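Local coordinates for protein soluble lytic murein transglycosylase (Pseudomonas aeruginosa, PDB 5OHU) that cleaves the glycan strands of peptidoglycan as a lytic transglycosylase, acting in both exolytic and endolytic turnover of the cell wall, at residues T114-Y119 / C130-Y135; A236-V241 / L267-D272; R569-A574 / D596-T601. All blocks are in the same frame, centred on the assembly; numbering follows the deposited sequence.

Interaction 1: T114-Y119 / C130-Y135; sequences TFVNYY and CLYGQY. With PO4 (phosphate ion), chain F.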
loop_
_atom_site.group_PDB
_atom_site.type_symbol
_atom_site.label_atom_id
_atom_site.label_comp_id
_atom_site.label_asym_id
_atom_site.label_seq_id
_atom_site.Cartn_x
_atom_site.Cartn_y
_atom_site.Cartn_z
ATOM N N THR A 114 35.832 7.591 -6.212
ATOM C CA THR A 114 35.241 7.120 -4.967
ATOM C C THR A 114 33.716 7.161 -5.025
ATOM O O THR A 114 33.048 6.283 -4.478
ATOM C CB THR A 114 35.755 7.969 -3.803
ATOM O OG1 THR A 114 37.185 8.055 -3.876
ATOM C CG2 THR A 114 35.346 7.358 -2.480
ATOM N N PHE A 115 33.157 8.181 -5.673
ATOM C CA PHE A 115 31.711 8.243 -5.854
ATOM C C PHE A 115 31.184 6.979 -6.532
ATOM O O PHE A 115 30.266 6.334 -6.018
ATOM C CB PHE A 115 31.327 9.479 -6.662
ATOM C CG PHE A 115 29.847 9.605 -6.915
ATOM C CD1 PHE A 115 29.268 9.034 -8.034
ATOM C CD2 PHE A 115 29.043 10.326 -6.048
ATOM C CE1 PHE A 115 27.896 9.143 -8.269
ATOM C CE2 PHE A 115 27.684 10.444 -6.266
ATOM C CZ PHE A 115 27.103 9.862 -7.388
ATOM N N VAL A 116 31.757 6.605 -7.686
ATOM C CA VAL A 116 31.186 5.462 -8.390
ATOM C C VAL A 116 31.468 4.160 -7.673
ATOM O O VAL A 116 30.728 3.192 -7.865
ATOM C CB VAL A 116 31.625 5.330 -9.865
ATOM C CG1 VAL A 116 31.066 6.466 -10.695
ATOM C CG2 VAL A 116 33.150 5.167 -10.031
ATOM N N ASN A 117 32.505 4.090 -6.849
ATOM C CA ASN A 117 32.709 2.858 -6.103
ATOM C C ASN A 117 31.570 2.625 -5.122
ATOM O O ASN A 117 31.278 1.480 -4.772
ATOM C CB ASN A 117 34.044 2.889 -5.355
ATOM C CG ASN A 117 35.229 2.624 -6.257
ATOM O OD1 ASN A 117 35.068 2.252 -7.421
ATOM N ND2 ASN A 117 36.436 2.792 -5.714
ATOM N N TYR A 118 30.927 3.693 -4.661
ATOM C CA TYR A 118 29.919 3.581 -3.620
ATOM C C TYR A 118 28.519 3.978 -4.037
ATOM O O TYR A 118 27.592 3.779 -3.242
ATOM C CB TYR A 118 30.326 4.409 -2.392
ATOM C CG TYR A 118 31.425 3.712 -1.654
ATOM C CD1 TYR A 118 31.141 2.739 -0.716
ATOM C CD2 TYR A 118 32.749 3.967 -1.962
ATOM C CE1 TYR A 118 32.147 2.072 -0.071
ATOM C CE2 TYR A 118 33.758 3.307 -1.327
ATOM C CZ TYR A 118 33.453 2.367 -0.372
ATOM O OH TYR A 118 34.468 1.702 0.265
ATOM N N TYR A 119 28.326 4.502 -5.249
ATOM C CA TYR A 119 26.985 4.839 -5.705
ATOM C C TYR A 119 26.129 3.585 -5.847
ATOM O O TYR A 119 26.471 2.672 -6.599
ATOM C CB TYR A 119 27.039 5.584 -7.033
ATOM C CG TYR A 119 25.688 5.649 -7.689
ATOM C CD1 TYR A 119 24.644 6.323 -7.084
ATOM C CD2 TYR A 119 25.442 5.005 -8.889
ATOM C CE1 TYR A 119 23.395 6.359 -7.654
ATOM C CE2 TYR A 119 24.186 5.043 -9.476
ATOM C CZ TYR A 119 23.170 5.720 -8.857
ATOM O OH TYR A 119 21.915 5.775 -9.438
ATOM N N CYS A 130 21.045 11.459 -10.312
ATOM C CA CYS A 130 21.406 12.585 -11.173
ATOM C C CYS A 130 22.900 12.853 -11.155
ATOM O O CYS A 130 23.499 13.083 -12.214
ATOM C CB CYS A 130 20.608 13.813 -10.764
ATOM S SG CYS A 130 18.916 13.589 -11.400
ATOM N N LEU A 131 23.526 12.797 -9.969
ATOM C CA LEU A 131 24.980 12.888 -9.906
ATOM C C LEU A 131 25.624 11.772 -10.719
ATOM O O LEU A 131 26.652 11.984 -11.369
ATOM C CB LEU A 131 25.436 12.838 -8.448
ATOM C CG LEU A 131 25.017 14.077 -7.646
ATOM C CD1 LEU A 131 25.281 13.889 -6.162
ATOM C CD2 LEU A 131 25.775 15.274 -8.172
ATOM N N TYR A 132 25.024 10.576 -10.715
ATOM C CA TYR A 132 25.598 9.482 -11.499
ATOM C C TYR A 132 25.490 9.756 -12.991
ATOM O O TYR A 132 26.431 9.479 -13.749
ATOM C CB TYR A 132 24.921 8.160 -11.146
ATOM C CG TYR A 132 25.529 6.966 -11.834
ATOM C CD1 TYR A 132 26.870 6.615 -11.621
ATOM C CD2 TYR A 132 24.760 6.182 -12.702
ATOM C CE1 TYR A 132 27.430 5.505 -12.257
ATOM C CE2 TYR A 132 25.296 5.066 -13.339
ATOM C CZ TYR A 132 26.625 4.729 -13.111
ATOM O OH TYR A 132 27.140 3.626 -13.751
ATOM N N GLY A 133 24.352 10.296 -13.435
ATOM C CA GLY A 133 24.254 10.734 -14.820
ATOM C C GLY A 133 25.326 11.744 -15.192
ATOM O O GLY A 133 25.922 11.665 -16.269
ATOM N N GLN A 134 25.594 12.702 -14.300
ATOM C CA GLN A 134 26.686 13.643 -14.534
ATOM C C GLN A 134 28.009 12.907 -14.694
ATOM O O GLN A 134 28.802 13.213 -15.595
ATOM C CB GLN A 134 26.785 14.659 -13.387
ATOM C CG GLN A 134 25.641 15.676 -13.316
ATOM C CD GLN A 134 25.745 16.624 -12.115
ATOM O OE1 GLN A 134 24.750 16.895 -11.438
ATOM N NE2 GLN A 134 26.953 17.116 -11.839
ATOM N N TYR A 135 28.264 11.924 -13.834
ATOM C CA TYR A 135 29.484 11.140 -13.980
ATOM C C TYR A 135 29.553 10.492 -15.361
ATOM O O TYR A 135 30.609 10.484 -16.006
ATOM C CB TYR A 135 29.563 10.069 -12.895
ATOM C CG TYR A 135 30.632 9.039 -13.179
ATOM C CD1 TYR A 135 31.946 9.249 -12.763
ATOM C CD2 TYR A 135 30.345 7.881 -13.884
ATOM C CE1 TYR A 135 32.927 8.334 -13.034
ATOM C CE2 TYR A 135 31.326 6.946 -14.155
ATOM C CZ TYR A 135 32.609 7.186 -13.735
ATOM O OH TYR A 135 33.605 6.278 -13.979
HETATM P P PO4 F . 31.031 2.494 -14.220
HETATM O O1 PO4 F . 29.871 3.461 -14.182
HETATM O O2 PO4 F . 32.332 3.231 -14.002
HETATM O O3 PO4 F . 31.078 1.796 -15.562
HETATM O O4 PO4 F . 30.827 1.472 -13.127
#

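Interaction 2: A236-V241 / L267-D272; sequences ATADVV and LPFSSD. With PO4 (phosphate ion), chain G.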
loop_
_atom_site.group_PDB
_atom_site.type_symbol
_atom_site.label_atom_id
_atom_site.label_comp_id
_atom_site.label_asym_id
_atom_site.label_seq_id
_atom_site.Cartn_x
_atom_site.Cartn_y
_atom_site.Cartn_z
ATOM N N ALA A 236 -0.814 17.123 -30.960
ATOM C CA ALA A 236 -0.859 17.910 -29.737
ATOM C C ALA A 236 -2.289 18.007 -29.219
ATOM O O ALA A 236 -2.561 17.733 -28.044
ATOM C CB ALA A 236 -0.275 19.303 -29.984
ATOM N N THR A 237 -3.223 18.365 -30.098
ATOM C CA THR A 237 -4.615 18.473 -29.691
ATOM C C THR A 237 -5.158 17.119 -29.237
ATOM O O THR A 237 -5.903 17.038 -28.251
ATOM C CB THR A 237 -5.424 19.070 -30.839
ATOM O OG1 THR A 237 -4.871 20.361 -31.162
ATOM C CG2 THR A 237 -6.888 19.239 -30.462
ATOM N N ALA A 238 -4.746 16.036 -29.900
ATOM C CA ALA A 238 -5.157 14.708 -29.459
ATOM C C ALA A 238 -4.595 14.374 -28.088
ATOM O O ALA A 238 -5.270 13.715 -27.293
ATOM C CB ALA A 238 -4.717 13.644 -30.470
ATOM N N ASP A 239 -3.362 14.802 -27.800
ATOM C CA ASP A 239 -2.803 14.619 -26.462
ATOM C C ASP A 239 -3.573 15.428 -25.428
ATOM O O ASP A 239 -3.884 14.928 -24.341
ATOM C CB ASP A 239 -1.328 15.022 -26.457
ATOM C CG ASP A 239 -0.403 13.850 -26.690
ATOM O OD1 ASP A 239 -0.727 12.731 -26.245
ATOM O OD2 ASP A 239 0.649 14.051 -27.329
ATOM N N VAL A 240 -3.893 16.681 -25.743
ATOM C CA VAL A 240 -4.689 17.480 -24.816
ATOM C C VAL A 240 -6.000 16.775 -24.506
ATOM O O VAL A 240 -6.362 16.576 -23.340
ATOM C CB VAL A 240 -4.923 18.887 -25.382
ATOM C CG1 VAL A 240 -5.945 19.628 -24.517
ATOM C CG2 VAL A 240 -3.592 19.629 -25.403
ATOM N N VAL A 241 -6.710 16.354 -25.551
ATOM C CA VAL A 241 -8.034 15.774 -25.372
ATOM C C VAL A 241 -7.941 14.447 -24.632
ATOM O O VAL A 241 -8.738 14.170 -23.727
ATOM C CB VAL A 241 -8.727 15.646 -26.739
ATOM C CG1 VAL A 241 -9.934 14.726 -26.656
ATOM C CG2 VAL A 241 -9.127 17.037 -27.225
ATOM N N LEU A 267 -9.890 13.377 -34.330
ATOM C CA LEU A 267 -8.548 13.705 -33.873
ATOM C C LEU A 267 -7.625 12.506 -34.046
ATOM O O LEU A 267 -8.047 11.364 -33.830
ATOM C CB LEU A 267 -8.556 14.136 -32.403
ATOM C CG LEU A 267 -9.283 15.451 -32.131
ATOM C CD1 LEU A 267 -9.219 15.805 -30.648
ATOM C CD2 LEU A 267 -8.685 16.563 -32.985
ATOM N N PRO A 268 -6.481 12.713 -34.390
ATOM C CA PRO A 268 -5.568 11.594 -34.705
ATOM C C PRO A 268 -4.944 10.971 -33.463
ATOM O O PRO A 268 -3.734 11.040 -33.223
ATOM C CB PRO A 268 -4.526 12.273 -35.594
ATOM C CG PRO A 268 -4.416 13.651 -34.980
ATOM C CD PRO A 268 -5.857 14.019 -34.668
ATOM N N PHE A 269 -5.777 10.345 -32.641
ATOM C CA PHE A 269 -5.262 9.586 -31.512
ATOM C C PHE A 269 -4.369 8.460 -32.007
ATOM O O PHE A 269 -4.698 7.775 -32.974
ATOM C CB PHE A 269 -6.410 8.979 -30.701
ATOM C CG PHE A 269 -7.300 9.979 -30.054
ATOM C CD1 PHE A 269 -6.844 10.756 -29.007
ATOM C CD2 PHE A 269 -8.617 10.110 -30.460
ATOM C CE1 PHE A 269 -7.678 11.672 -28.390
ATOM C CE2 PHE A 269 -9.459 11.029 -29.853
ATOM C CZ PHE A 269 -8.990 11.806 -28.814
ATOM N N SER A 270 -3.247 8.251 -31.327
ATOM C CA SER A 270 -2.473 7.044 -31.572
ATOM C C SER A 270 -3.242 5.825 -31.071
ATOM O O SER A 270 -4.131 5.923 -30.220
ATOM C CB SER A 270 -1.103 7.107 -30.890
ATOM O OG SER A 270 -1.207 7.111 -29.476
ATOM N N SER A 271 -2.897 4.665 -31.628
ATOM C CA SER A 271 -3.515 3.424 -31.181
ATOM C C SER A 271 -3.340 3.225 -29.679
ATOM O O SER A 271 -4.237 2.690 -29.013
ATOM C CB SER A 271 -2.927 2.248 -31.959
ATOM O OG SER A 271 -3.939 1.323 -32.321
ATOM N N ASP A 272 -2.214 3.688 -29.129
ATOM C CA ASP A 272 -1.927 3.498 -27.712
ATOM C C ASP A 272 -2.796 4.394 -26.840
ATOM O O ASP A 272 -3.358 3.936 -25.837
ATOM C CB ASP A 272 -0.450 3.766 -27.439
ATOM C CG ASP A 272 0.459 2.956 -28.340
ATOM O OD1 ASP A 272 0.240 1.732 -28.457
ATOM O OD2 ASP A 272 1.383 3.548 -28.942
HETATM P P PO4 G . 1.509 8.634 -26.783
HETATM O O1 PO4 G . 1.280 10.127 -26.716
HETATM O O2 PO4 G . 0.738 7.960 -25.673
HETATM O O3 PO4 G . 2.986 8.349 -26.623
HETATM O O4 PO4 G . 1.029 8.104 -28.114
#

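Interaction 3: R569-A574 / D596-T601; sequences RVLASA and DVWIET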
loop_
_atom_site.group_PDB
_atom_site.type_symbol
_atom_site.label_atom_id
_atom_site.label_comp_id
_atom_site.label_asym_id
_atom_site.label_seq_id
_atom_site.Cartn_x
_atom_site.Cartn_y
_atom_site.Cartn_z
ATOM N N ARG A 569 -22.892 -7.343 9.465
ATOM C CA ARG A 569 -21.461 -7.133 9.692
ATOM C C ARG A 569 -20.722 -6.839 8.395
ATOM O O ARG A 569 -19.700 -6.140 8.410
ATOM C CB ARG A 569 -20.842 -8.366 10.371
ATOM C CG ARG A 569 -21.139 -8.580 11.870
ATOM C CD ARG A 569 -20.658 -9.993 12.264
ATOM N NE ARG A 569 -20.844 -10.933 11.147
ATOM C CZ ARG A 569 -19.917 -11.763 10.696
ATOM N NH1 ARG A 569 -18.695 -11.733 11.225
ATOM N NH2 ARG A 569 -20.204 -12.560 9.670
ATOM N N VAL A 570 -21.188 -7.392 7.275
ATOM C CA VAL A 570 -20.566 -7.100 5.985
ATOM C C VAL A 570 -20.656 -5.610 5.672
ATOM O O VAL A 570 -19.657 -4.960 5.338
ATOM C CB VAL A 570 -21.218 -7.929 4.868
ATOM C CG1 VAL A 570 -20.507 -7.659 3.546
ATOM C CG2 VAL A 570 -21.186 -9.419 5.207
ATOM N N LEU A 571 -21.863 -5.056 5.746
ATOM C CA LEU A 571 -22.037 -3.640 5.460
ATOM C C LEU A 571 -21.363 -2.777 6.521
ATOM O O LEU A 571 -20.690 -1.789 6.200
ATOM C CB LEU A 571 -23.523 -3.321 5.373
ATOM C CG LEU A 571 -24.266 -4.139 4.319
ATOM C CD1 LEU A 571 -25.780 -3.905 4.441
ATOM C CD2 LEU A 571 -23.768 -3.751 2.930
ATOM N N ALA A 572 -21.545 -3.130 7.797
ATOM C CA ALA A 572 -20.970 -2.319 8.865
ATOM C C ALA A 572 -19.442 -2.310 8.796
ATOM O O ALA A 572 -18.813 -1.278 9.047
ATOM C CB ALA A 572 -21.448 -2.822 10.225
ATOM N N SER A 573 -18.831 -3.447 8.448
ATOM C CA SER A 573 -17.379 -3.482 8.308
ATOM C C SER A 573 -16.937 -2.559 7.189
ATOM O O SER A 573 -15.965 -1.799 7.338
ATOM C CB SER A 573 -16.882 -4.910 8.044
ATOM O OG SER A 573 -17.165 -5.747 9.154
ATOM N N ALA A 574 -17.643 -2.617 6.055
ATOM C CA ALA A 574 -17.328 -1.734 4.935
ATOM C C ALA A 574 -17.462 -0.273 5.348
ATOM O O ALA A 574 -16.630 0.566 4.987
ATOM C CB ALA A 574 -18.236 -2.050 3.743
ATOM N N ASP A 596 -21.684 -12.382 -1.421
ATOM C CA ASP A 596 -20.360 -12.556 -2.014
ATOM C C ASP A 596 -20.207 -11.739 -3.302
ATOM O O ASP A 596 -19.120 -11.208 -3.569
ATOM C CB ASP A 596 -20.057 -14.047 -2.240
ATOM C CG ASP A 596 -21.100 -14.746 -3.093
ATOM O OD1 ASP A 596 -22.127 -14.126 -3.430
ATOM O OD2 ASP A 596 -20.896 -15.934 -3.426
ATOM N N VAL A 597 -21.282 -11.587 -4.084
ATOM C CA VAL A 597 -21.242 -10.680 -5.226
ATOM C C VAL A 597 -21.022 -9.240 -4.760
ATOM O O VAL A 597 -20.214 -8.497 -5.333
ATOM C CB VAL A 597 -22.528 -10.806 -6.067
ATOM C CG1 VAL A 597 -22.562 -9.700 -7.161
ATOM C CG2 VAL A 597 -22.638 -12.178 -6.708
ATOM N N TRP A 598 -21.758 -8.816 -3.732
ATOM C CA TRP A 598 -21.620 -7.438 -3.260
ATOM C C TRP A 598 -20.194 -7.148 -2.823
ATOM O O TRP A 598 -19.626 -6.114 -3.188
ATOM C CB TRP A 598 -22.581 -7.146 -2.108
ATOM C CG TRP A 598 -22.552 -5.670 -1.756
ATOM C CD1 TRP A 598 -23.234 -4.662 -2.392
ATOM C CD2 TRP A 598 -21.781 -5.035 -0.718
ATOM N NE1 TRP A 598 -22.941 -3.446 -1.804
ATOM C CE2 TRP A 598 -22.064 -3.653 -0.770
ATOM C CE3 TRP A 598 -20.909 -5.506 0.267
ATOM C CZ2 TRP A 598 -21.493 -2.744 0.111
ATOM C CZ3 TRP A 598 -20.339 -4.595 1.145
ATOM C CH2 TRP A 598 -20.631 -3.229 1.054
ATOM N N ILE A 599 -19.594 -8.058 -2.050
ATOM C CA ILE A 599 -18.220 -7.857 -1.599
ATOM C C ILE A 599 -17.284 -7.796 -2.790
ATOM O O ILE A 599 -16.418 -6.917 -2.878
ATOM C CB ILE A 599 -17.792 -8.968 -0.623
ATOM C CG1 ILE A 599 -18.451 -8.764 0.742
ATOM C CG2 ILE A 599 -16.288 -8.907 -0.415
ATOM C CD1 ILE A 599 -18.680 -10.074 1.479
ATOM N N GLU A 600 -17.445 -8.737 -3.722
ATOM C CA GLU A 600 -16.547 -8.819 -4.862
ATOM C C GLU A 600 -16.605 -7.561 -5.718
ATOM O O GLU A 600 -15.611 -7.204 -6.365
ATOM C CB GLU A 600 -16.891 -10.029 -5.728
ATOM C CG GLU A 600 -15.777 -10.379 -6.684
ATOM C CD GLU A 600 -14.468 -10.592 -5.954
ATOM O OE1 GLU A 600 -14.458 -11.448 -5.014
ATOM O OE2 GLU A 600 -13.483 -9.869 -6.277
ATOM N N THR A 601 -17.754 -6.875 -5.741
ATOM C CA THR A 601 -17.939 -5.729 -6.621
ATOM C C THR A 601 -17.850 -4.412 -5.872
ATOM O O THR A 601 -18.278 -3.381 -6.396
ATOM C CB THR A 601 -19.267 -5.816 -7.382
ATOM O OG1 THR A 601 -20.364 -5.821 -6.458
ATOM C CG2 THR A 601 -19.330 -7.099 -8.245
#

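Interaction 1: T114-Y119 / C130-Y135
The rings of Y119 and Y132 make an offset stack, with centroids 4.5 Å apart and planes 22° from parallel. CE2 of Y119 sits over one face of the Y132 ring near its rim, 3.3 Å from Y132 CG. In return, Y132 CB lies over a face of the Y119 ring, a CH-pi contact. V116 aims one methyl at the middle of a ring: its CG1 stands 3.3 Å above the centroid of Y135, only 3° off the ring normal. F115 packs deeper, its CZ 3.6 Å from L131 CB. Y132 and Y135 both carry CG anti to the backbone N, which sets their rings against Y119 and V116. Y132 OH hydrogen-bonds a phosphate ion, O1 at 2.8 Å, probably taken up from the crystallisation liquor. A hydrogen bond to D129 holds the hydroxyl of Y119, and H139 stacks on Y135. Y119 is the first residue past helix 112-118. The contact is aromatic packing between successive helices, 112-118 and 126-138. The axes of the short helices 114-118 and 130-135 cross at -126°. Helix 95-108 packs against 114-119 through T114, F115 and Y118. Helix 161-172 backs 130-135, tied to it by the C130-C163 disulfide.

Interaction 2: A236-V241 / L267-D272
V241 and L267 meet through branches set by their first torsions. V241 places CG1 anti to the backbone N (chi1 165°), which sends CG1 to the ring of F269 and CG2 to L267. L267 has CG anti to its carbonyl carbon (chi1 -67°) and an extended chain beyond it, which carries CD1 to the valine methyl. The result is a contact of 3.6 Å between V241 CG2 and L267 CD1. The other branch, V241 CG1, lies in the plane of the F269 ring, at its edge, 3.8 Å from CZ. The two side chains cross at about a right angle in each case.

A238 is at the centre. Its CB fits against the turn, 3.9 Å from both F269 CD1 and the carbonyl O of P268. F269 also brings CE1 to within 3.3 Å of A238 O, again at the ring edge. T237 adds a looser methyl contact with L267. P268 is the centre of an inverse gamma turn, closed by a bond from F269 N to L267 O of 2.8 Å.

S270 is the N-cap of helix 271-287, and its OG caps a backbone N just past the segment. The same OG hydrogen-bonds O4 of a phosphate ion at 2.8 Å, probably from the crystallisation liquor. D239 is held by a salt bridge to K186 and a hydrogen bond to W182. Y263 of helix 253-263 touches both V241 and F269.

No hydrogen bond joins the two segments. Helix 235-251 and the turn entering helix 271-287 are therefore held together here by buried apolar packing, while S270 and D239 make their polar bonds outside the apolar patch.

Interaction 3: R569-A574 / D596-T601
V570, L571 and A574 pack against W598 and I599 inside the lysozyme-like transglycosylase domain, where helices 569-578 and 595-600 run side by side. The short segments are nearly parallel, at 13°, with axes 11.4 Å apart. The separation is wide, and the indole of W598 spans much of it.

The ring contacts come first. L571 CD2 lies over one face of the W598 six-membered ring, 3.8 Å from its centroid and 15° off the normal, a CH-pi contact. A574 CB instead meets the edge of the same ring, in its plane, 3.8 Å from CH2. V570 CG1 approaches the ring near CZ3. W598 has CG anti to the backbone N (chi1 -173°), and this swings the indole out toward the other helix. A hydrogen bond from NE1 to the carbonyl of W586 also fixes its rotation.

Aliphatic contact is concentrated on V570. Its CG1 touches I599 CG1 at 3.6 Å, the two side chains crossing at about a right angle. The same methyl group thus serves both the tryptophan and the isoleucine.

Neighbouring helices pack on the same residues. Helix 580-586 supplies V583, which touches L571, A574 and W598, while V611 and Q612 of helix 605-624 reach A574 and I599.

Polar bonds lie within each segment or lead outward, and none crosses between the two. D596 forms a salt bridge with R382, and E600 another with R315. S573 OG bonds R569 O at 2.7 Å. T601 OG1 does likewise to V597 O at 2.9 Å, and T601 N reaches that oxygen from the opposite face of the carbonyl plane.

The three contacts follow one another along the chain without overlap, and none touches another. Interactions 1 and 2 have centres about 39 Å apart. The first joins helices 112-118 and 126-138, the second helix 235-251 and the turn before helix 271-287. Interaction 3 lies within the transglycosylase domain, about 51 Å from interaction 1 and about 40 Å from interaction 2 between centres. Interactions 1 and 3 sit on opposite sides of the chain's centre. Interactions 1 and 3 join two helices each; interaction 2 joins a helix to a turn. All are apolar or aromatic across the interface. Their spread is consistent with the large ring-like helical body of the Slt70 family.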